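PDB 4YK3: BepE protein from Bartonella henselae str. Houston-1, which is a VirB-translocated effector whose BID domain, the fragment in this crystal, probably serves as the signal for type IV secretion into host cells. Local coordinates for residues 47-52 with 107-112; 53-58 with 81-86. All coordinates share one frame; numbering follows the deposited sequence.

Contact 1. Residues 47-52 with 107-112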
ATOM      1  N   ILE A  47     -12.543  -2.407  -0.485  1.00 33.45           N
ATOM      2  CA  ILE A  47     -13.490  -2.080  -1.547  1.00 37.10           C
ATOM      3  C   ILE A  47     -13.233  -2.853  -2.842  1.00 39.96           C
ATOM      4  O   ILE A  47     -14.171  -3.352  -3.466  1.00 39.08           O
ATOM      5  CB  ILE A  47     -13.483  -0.571  -1.787  1.00 42.57           C
ATOM      6  CG1 ILE A  47     -14.215   0.114  -0.632  1.00 44.28           C
ATOM      7  CG2 ILE A  47     -14.150  -0.218  -3.099  1.00 46.46           C
ATOM      8  CD1 ILE A  47     -13.771   1.503  -0.434  1.00 54.50           C
ATOM      9  N   VAL A  48     -11.970  -2.967  -3.240  1.00 30.40           N
ATOM     10  CA  VAL A  48     -11.643  -3.614  -4.502  1.00 34.63           C
ATOM     11  C   VAL A  48     -11.696  -5.146  -4.379  1.00 35.46           C
ATOM     12  O   VAL A  48     -12.160  -5.844  -5.285  1.00 31.87           O
ATOM     13  CB  VAL A  48     -10.275  -3.153  -4.973  1.00 36.62           C
ATOM     14  CG1 VAL A  48      -9.783  -4.004  -6.104  1.00 27.32           C
ATOM     15  CG2 VAL A  48     -10.318  -1.681  -5.355  1.00 37.02           C
ATOM     16  N   TYR A  49     -11.227  -5.658  -3.244  1.00 28.65           N
ATOM     17  CA  TYR A  49     -11.083  -7.094  -3.052  1.00 30.22           C
ATOM     18  C   TYR A  49     -12.086  -7.710  -2.075  1.00 36.30           C
ATOM     19  O   TYR A  49     -12.167  -8.932  -1.959  1.00 38.23           O
ATOM     20  CB  TYR A  49      -9.670  -7.417  -2.545  1.00 34.97           C
ATOM     21  CG  TYR A  49      -8.577  -7.102  -3.537  1.00 31.36           C
ATOM     22  CD1 TYR A  49      -8.563  -7.701  -4.791  1.00 33.45           C
ATOM     23  CD2 TYR A  49      -7.554  -6.224  -3.215  1.00 32.75           C
ATOM     24  CE1 TYR A  49      -7.558  -7.438  -5.698  1.00 30.66           C
ATOM     25  CE2 TYR A  49      -6.542  -5.949  -4.113  1.00 28.22           C
ATOM     26  CZ  TYR A  49      -6.550  -6.558  -5.351  1.00 29.89           C
ATOM     27  OH  TYR A  49      -5.540  -6.299  -6.243  1.00 30.91           O
ATOM     28  N   GLY A  50     -12.808  -6.879  -1.333  1.00 32.25           N
ATOM     29  CA  GLY A  50     -13.694  -7.398  -0.307  1.00 32.92           C
ATOM     30  C   GLY A  50     -12.975  -7.759   0.983  1.00 39.50           C
ATOM     31  O   GLY A  50     -13.566  -8.355   1.876  1.00 42.10           O
ATOM     32  N   ASN A  51     -11.698  -7.391   1.088  1.00 35.27           N
ATOM     33  CA  ASN A  51     -10.887  -7.763   2.240  1.00 38.68           C
ATOM     34  C   ASN A  51      -9.747  -6.765   2.458  1.00 41.50           C
ATOM     35  O   ASN A  51      -8.862  -6.622   1.612  1.00 36.34           O
ATOM     36  CB  ASN A  51     -10.321  -9.166   2.059  1.00 40.19           C
ATOM     37  CG  ASN A  51      -9.501  -9.622   3.251  1.00 50.84           C
ATOM     38  OD1 ASN A  51      -8.340  -9.241   3.410  1.00 50.67           O
ATOM     39  ND2 ASN A  51     -10.096 -10.462   4.084  1.00 58.03           N
ATOM     40  N   SER A  52      -9.743  -6.108   3.610  1.00 41.14           N
ATOM     41  CA  SER A  52      -8.811  -5.008   3.829  1.00 39.75           C
ATOM     42  C   SER A  52      -7.385  -5.482   4.077  1.00 38.35           C
ATOM     43  O   SER A  52      -6.439  -4.699   3.968  1.00 41.76           O
ATOM     44  CB  SER A  52      -9.280  -4.155   5.005  1.00 43.05           C
ATOM     45  OG  SER A  52      -9.218  -4.912   6.188  1.00 55.76           O
ATOM     46  N   MET A 107      -8.750   2.523  -9.224  1.00 32.23           N
ATOM     47  CA  MET A 107      -7.848   3.653  -9.450  1.00 34.27           C
ATOM     48  C   MET A 107      -7.341   4.228  -8.141  1.00 36.67           C
ATOM     49  O   MET A 107      -6.175   4.585  -8.025  1.00 39.79           O
ATOM     50  CB  MET A 107      -8.538   4.760 -10.256  1.00 39.12           C
ATOM     51  CG  MET A 107      -7.635   5.956 -10.591  1.00 63.03           C
ATOM     52  SD  MET A 107      -8.501   7.446 -11.215  1.00 82.11           S
ATOM     53  CE  MET A 107      -9.162   8.112  -9.684  1.00 79.27           C
ATOM     54  N   HIS A 108      -8.228   4.332  -7.160  1.00 31.09           N
ATOM     55  CA  HIS A 108      -7.845   4.880  -5.880  1.00 38.42           C
ATOM     56  C   HIS A 108      -6.916   3.916  -5.152  1.00 42.29           C
ATOM     57  O   HIS A 108      -6.030   4.342  -4.414  1.00 38.68           O
ATOM     58  CB  HIS A 108      -9.088   5.194  -5.053  1.00 40.18           C
ATOM     59  CG  HIS A 108      -9.923   6.280  -5.645  1.00 54.10           C
ATOM     60  ND1 HIS A 108     -11.144   6.041  -6.240  1.00 58.66           N
ATOM     61  CD2 HIS A 108      -9.689   7.606  -5.782  1.00 53.34           C
ATOM     62  CE1 HIS A 108     -11.639   7.180  -6.692  1.00 57.19           C
ATOM     63  NE2 HIS A 108     -10.776   8.144  -6.425  1.00 59.91           N
ATOM     64  N   LEU A 109      -7.091   2.619  -5.391  1.00 37.45           N
ATOM     65  CA  LEU A 109      -6.247   1.640  -4.720  1.00 37.54           C
ATOM     66  C   LEU A 109      -4.828   1.775  -5.270  1.00 36.88           C
ATOM     67  O   LEU A 109      -3.859   1.775  -4.516  1.00 40.72           O
ATOM     68  CB  LEU A 109      -6.793   0.215  -4.897  1.00 31.02           C
ATOM     69  CG  LEU A 109      -5.851  -0.940  -4.565  1.00 31.52           C
ATOM     70  CD1 LEU A 109      -5.432  -0.912  -3.090  1.00 30.68           C
ATOM     71  CD2 LEU A 109      -6.431  -2.316  -4.945  1.00 30.92           C
ATOM     72  N   CYS A 110      -4.717   1.925  -6.584  1.00 28.63           N
ATOM     73  CA  CYS A 110      -3.414   2.101  -7.224  1.00 36.96           C
ATOM     74  C   CYS A 110      -2.694   3.386  -6.762  1.00 39.96           C
ATOM     75  O   CYS A 110      -1.498   3.357  -6.475  1.00 36.09           O
ATOM     76  CB  CYS A 110      -3.581   2.107  -8.742  1.00 37.88           C
ATOM     77  SG  CYS A 110      -4.193   0.514  -9.333  1.00 40.90           S
ATOM     78  N   GLN A 111      -3.431   4.488  -6.678  1.00 35.36           N
ATOM     79  CA  GLN A 111      -2.906   5.741  -6.136  1.00 39.24           C
ATOM     80  C   GLN A 111      -2.442   5.582  -4.699  1.00 40.27           C
ATOM     81  O   GLN A 111      -1.368   6.028  -4.351  1.00 39.93           O
ATOM     82  CB  GLN A 111      -3.954   6.849  -6.166  1.00 45.25           C
ATOM     83  CG  GLN A 111      -4.414   7.307  -7.518  1.00 66.00           C
ATOM     84  CD  GLN A 111      -5.331   8.516  -7.405  1.00 77.21           C
ATOM     85  OE1 GLN A 111      -6.407   8.550  -7.999  1.00 86.81           O
ATOM     86  NE2 GLN A 111      -4.916   9.500  -6.615  1.00 78.25           N
ATOM     87  N   ALA A 112      -3.278   4.977  -3.859  1.00 39.47           N
ATOM     88  CA  ALA A 112      -2.944   4.808  -2.454  1.00 37.59           C
ATOM     89  C   ALA A 112      -1.677   3.983  -2.314  1.00 37.02           C
ATOM     90  O   ALA A 112      -0.819   4.288  -1.492  1.00 36.20           O
ATOM     91  CB  ALA A 112      -4.079   4.164  -1.714  1.00 35.97           C
TER
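L109 reaches V48 and Y49 because its CG lies anti to the backbone N (chi1 165°), extending the side chain from helix 97-129 toward the last turn of helix 32-49. V48 uses the same kind of torsion (168°), with CG1 anti to its N, and both of its methyls meet the incoming leucine. The two helices belong to the four-helix bundle of the BID domain, and this is a buried apolar contact between them.

One methyl does most of the work. L109 CD2 sits 3.9 Å from V48 CG1 and 4.0 Å from V48 CG2, so it faces both branches of the valine. Higher up the leucine, CB also comes within 4.0 Å of V48 CG2. The same methyl, CD2, also touches Y49 at CE2, 3.7 Å away, the shortest approach between the segments; the leucine crosses the tyrosine side chain at about a right angle and comes to the ring obliquely. V48 and Y49 are themselves in contact: V48 CG1 lies 3.9 Å above the plane of the Y49 ring, over its centre. Valine, tyrosine and leucine thus form one continuous apolar patch. V76 of helix 69-78 touches both Y49 and L109, which brings a third helix to it, while W44 and C45 pack on L109 from the preceding turn of helix 32-49.

Just past this patch the chain turns off. G50 leaves helical geometry with a positive phi of 80°, readily adopted by glycine, and N51 OD1 then accepts a bond from D53 N, an Asx turn. The only polar end among the three touching side chains is also satisfied: Y49 OH is hydrogen-bonded to P80 O.

Contact 2. Residues 53-58 with 81-86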
ATOM      1  N   ASP A  53      -7.229  -6.761   4.407  1.00 35.95           N
ATOM      2  CA  ASP A  53      -5.937  -7.284   4.831  1.00 44.68           C
ATOM      3  C   ASP A  53      -5.081  -7.860   3.711  1.00 41.73           C
ATOM      4  O   ASP A  53      -3.946  -8.287   3.937  1.00 42.19           O
ATOM      5  CB  ASP A  53      -6.148  -8.363   5.896  1.00 49.79           C
ATOM      6  CG  ASP A  53      -6.650  -7.788   7.206  1.00 64.97           C
ATOM      7  OD1 ASP A  53      -6.616  -6.546   7.361  1.00 66.36           O
ATOM      8  OD2 ASP A  53      -7.087  -8.573   8.072  1.00 81.40           O
ATOM      9  N   VAL A  54      -5.622  -7.861   2.505  1.00 35.80           N
ATOM     10  CA  VAL A  54      -5.027  -8.608   1.409  1.00 38.49           C
ATOM     11  C   VAL A  54      -3.578  -8.189   1.123  1.00 38.60           C
ATOM     12  O   VAL A  54      -2.733  -9.020   0.810  1.00 37.62           O
ATOM     13  CB  VAL A  54      -5.913  -8.469   0.164  1.00 40.16           C
ATOM     14  CG1 VAL A  54      -5.189  -8.933  -1.015  1.00 48.01           C
ATOM     15  CG2 VAL A  54      -7.163  -9.291   0.353  1.00 42.61           C
ATOM     16  N   LEU A  55      -3.279  -6.904   1.268  1.00 36.39           N
ATOM     17  CA  LEU A  55      -1.923  -6.438   1.013  1.00 32.46           C
ATOM     18  C   LEU A  55      -1.127  -6.134   2.287  1.00 38.72           C
ATOM     19  O   LEU A  55      -0.023  -5.569   2.224  1.00 40.95           O
ATOM     20  CB  LEU A  55      -1.971  -5.189   0.124  1.00 33.06           C
ATOM     21  CG  LEU A  55      -2.315  -5.461  -1.337  1.00 33.58           C
ATOM     22  CD1 LEU A  55      -2.316  -4.167  -2.130  1.00 27.67           C
ATOM     23  CD2 LEU A  55      -1.318  -6.447  -1.923  1.00 30.10           C
ATOM     24  N   LYS A  56      -1.671  -6.487   3.444  1.00 48.33           N
ATOM     25  CA  LYS A  56      -1.012  -6.096   4.691  1.00 56.44           C
ATOM     26  C   LYS A  56       0.403  -6.659   4.826  1.00 55.53           C
ATOM     27  O   LYS A  56       1.357  -5.921   5.142  1.00 53.09           O
ATOM     28  CB  LYS A  56      -1.850  -6.518   5.890  1.00 62.44           C
ATOM     29  CG  LYS A  56      -3.005  -5.571   6.164  1.00 63.47           C
ATOM     30  CD  LYS A  56      -3.560  -5.851   7.537  1.00 66.01           C
ATOM     31  CE  LYS A  56      -2.453  -5.828   8.548  1.00 61.98           C
ATOM     32  NZ  LYS A  56      -2.982  -5.889   9.944  1.00 77.06           N
ATOM     33  N   GLU A  57       0.530  -7.953   4.572  1.00 51.63           N
ATOM     34  CA  GLU A  57       1.814  -8.637   4.652  1.00 54.99           C
ATOM     35  C   GLU A  57       2.850  -8.030   3.697  1.00 59.31           C
ATOM     36  O   GLU A  57       3.987  -7.746   4.088  1.00 56.91           O
ATOM     37  CB  GLU A  57       1.622 -10.121   4.354  1.00 66.44           C
ATOM     38  CG  GLU A  57       2.850 -10.986   4.551  1.00 69.52           C
ATOM     39  CD  GLU A  57       2.497 -12.464   4.599  1.00 77.36           C
ATOM     40  OE1 GLU A  57       1.950 -12.986   3.601  1.00 77.45           O
ATOM     41  OE2 GLU A  57       2.745 -13.094   5.648  1.00 85.55           O
ATOM     42  N   LYS A  58       2.450  -7.812   2.449  1.00 51.83           N
ATOM     43  CA  LYS A  58       3.363  -7.278   1.455  1.00 52.74           C
ATOM     44  C   LYS A  58       3.776  -5.840   1.775  1.00 54.00           C
ATOM     45  O   LYS A  58       4.883  -5.435   1.457  1.00 49.39           O
ATOM     46  CB  LYS A  58       2.750  -7.354   0.056  1.00 51.80           C
ATOM     47  CG  LYS A  58       2.685  -8.777  -0.508  1.00 66.50           C
ATOM     48  CD  LYS A  58       2.851  -8.805  -2.021  1.00 70.45           C
ATOM     49  CE  LYS A  58       2.846 -10.235  -2.550  1.00 83.20           C
ATOM     50  NZ  LYS A  58       3.207 -10.316  -3.996  1.00 86.65           N
ATOM     51  N   THR A  81      -5.834  -9.117 -10.186  1.00 25.99           N
ATOM     52  CA  THR A  81      -6.413 -10.389  -9.763  1.00 28.48           C
ATOM     53  C   THR A  81      -5.353 -11.439  -9.416  1.00 34.76           C
ATOM     54  O   THR A  81      -5.686 -12.537  -8.959  1.00 38.10           O
ATOM     55  CB  THR A  81      -7.375 -10.977 -10.830  1.00 28.32           C
ATOM     56  OG1 THR A  81      -6.690 -11.197 -12.058  1.00 31.70           O
ATOM     57  CG2 THR A  81      -8.562 -10.054 -11.068  1.00 37.51           C
ATOM     58  N   SER A  82      -4.082 -11.108  -9.610  1.00 32.31           N
ATOM     59  CA  SER A  82      -2.999 -11.987  -9.160  1.00 35.18           C
ATOM     60  C   SER A  82      -2.884 -11.940  -7.641  1.00 31.48           C
ATOM     61  O   SER A  82      -2.211 -12.740  -7.037  1.00 40.57           O
ATOM     62  CB  SER A  82      -1.666 -11.573  -9.772  1.00 39.30           C
ATOM     63  OG  SER A  82      -1.195 -10.388  -9.144  1.00 36.30           O
ATOM     64  N   VAL A  83      -3.559 -10.975  -7.042  1.00 34.32           N
ATOM     65  CA  VAL A  83      -3.473 -10.745  -5.620  1.00 36.82           C
ATOM     66  C   VAL A  83      -4.674 -11.364  -4.890  1.00 32.38           C
ATOM     67  O   VAL A  83      -4.525 -11.986  -3.840  1.00 29.89           O
ATOM     68  CB  VAL A  83      -3.348  -9.210  -5.360  1.00 41.30           C
ATOM     69  CG1 VAL A  83      -3.743  -8.865  -3.993  1.00 34.28           C
ATOM     70  CG2 VAL A  83      -1.930  -8.741  -5.631  1.00 41.92           C
ATOM     71  N   HIS A  84      -5.859 -11.222  -5.465  1.00 27.25           N
ATOM     72  CA  HIS A  84      -7.100 -11.619  -4.801  1.00 31.54           C
ATOM     73  C   HIS A  84      -8.200 -11.442  -5.836  1.00 32.76           C
ATOM     74  O   HIS A  84      -8.014 -10.692  -6.799  1.00 28.96           O
ATOM     75  CB  HIS A  84      -7.360 -10.752  -3.546  1.00 28.42           C
ATOM     76  CG  HIS A  84      -8.460 -11.253  -2.668  1.00 27.54           C
ATOM     77  ND1 HIS A  84      -9.797 -11.032  -2.942  1.00 29.10           N
ATOM     78  CD2 HIS A  84      -8.426 -11.931  -1.496  1.00 29.05           C
ATOM     79  CE1 HIS A  84     -10.534 -11.588  -1.993  1.00 30.46           C
ATOM     80  NE2 HIS A  84      -9.727 -12.143  -1.108  1.00 32.31           N
ATOM     81  N   LYS A  85      -9.331 -12.122  -5.670  1.00 32.79           N
ATOM     82  CA  LYS A  85     -10.441 -11.907  -6.597  1.00 35.01           C
ATOM     83  C   LYS A  85     -11.121 -10.559  -6.309  1.00 34.75           C
ATOM     84  O   LYS A  85     -11.092 -10.036  -5.178  1.00 26.41           O
ATOM     85  CB  LYS A  85     -11.466 -13.055  -6.532  1.00 38.78           C
ATOM     86  CG  LYS A  85     -12.589 -12.872  -5.528  1.00 47.36           C
ATOM     87  CD  LYS A  85     -13.692 -13.937  -5.699  1.00 42.68           C
ATOM     88  CE  LYS A  85     -14.919 -13.585  -4.864  1.00 49.88           C
ATOM     89  NZ  LYS A  85     -15.578 -12.287  -5.300  1.00 46.82           N
ATOM     90  N   LEU A  86     -11.699  -9.984  -7.355  1.00 26.71           N
ATOM     91  CA  LEU A  86     -12.440  -8.727  -7.227  1.00 29.55           C
ATOM     92  C   LEU A  86     -13.689  -8.951  -6.413  1.00 26.04           C
ATOM     93  O   LEU A  86     -14.349  -9.953  -6.588  1.00 30.31           O
ATOM     94  CB  LEU A  86     -12.820  -8.176  -8.606  1.00 30.73           C
ATOM     95  CG  LEU A  86     -11.600  -7.907  -9.479  1.00 34.70           C
ATOM     96  CD1 LEU A  86     -12.040  -7.404 -10.848  1.00 39.48           C
ATOM     97  CD2 LEU A  86     -10.696  -6.908  -8.754  1.00 29.77           C
TER
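V54 and V83 meet where two connecting segments of the BID four-helix bundle pass each other: the turn leading from helix 32-49 into helix 56-64, and the loop running from helix 69-78 toward the short hairpin of strands 90-91 and 94-95. The tight, inner half of the contact is aliphatic. V54 CG1 presses on V83 CG1 at 3.3 Å, closer than usual for two methyls, so the exact spacing is somewhat doubtful although the pairing is clear. The same V83 methyl is approached by the buried L55 through CD2 at a relaxed 4.0 Å, and L55 carries the packing inward, onto C45 of helix 32-49 and onto L72 and V76 of helix 69-78. L55 is also the N-cap residue of helix 56-64, and a bond from K56 N back to D53 O closes a turn that includes V54 and L55 at the entrance to the helix.

The half nearer solvent is made by the partly exposed H84, whose CG, anti to the backbone N (chi1 -169°), carries the imidazole across V54. The valine's second branch, CG2, comes to the ring obliquely, 3.5 Å from H84 CD2. The next residue holds the ring on the ND1 side: H84 ND1 donates to K85 O over 2.8 Å, a nearly straight bond (164° at the hydrogen) in the carbonyl plane on a lone pair, with the acceptor almost in the ring plane. This fixes the ring's rotation and leaves CD2 beside the valine. Q75 of helix 69-78 ties the two segments together as well, its OE1 accepting from K58 NZ and its NE2 bonded to S82 OG. Beyond H84 lies the exposed K85, whose NZ curls round to the next carbonyl, L86 O, 2.9 Å away and tilted 27° from the carbonyl plane.

The two contacts are neighbours, their centres about 9 Å apart, and contact 2 is nested along the chain inside the loop closed by contact 1. Residues 47-52 run straight into 53-58, so the chain leaving the helix-helix packing of contact 1 immediately builds one side of contact 2. The tyrosine of contact 1 also lies against the 81-86 loop: Y49 O packs 3.1 Å from H84 CE1, Y49 OH is 3.7 Å from V83 CB, and Y49 CD1 is 3.5 Å from K85 O. One residue earlier, V48 O is 3.9 Å from L86 CD2. The interhelical core and the loop crossing outside it are therefore one continuous packed region.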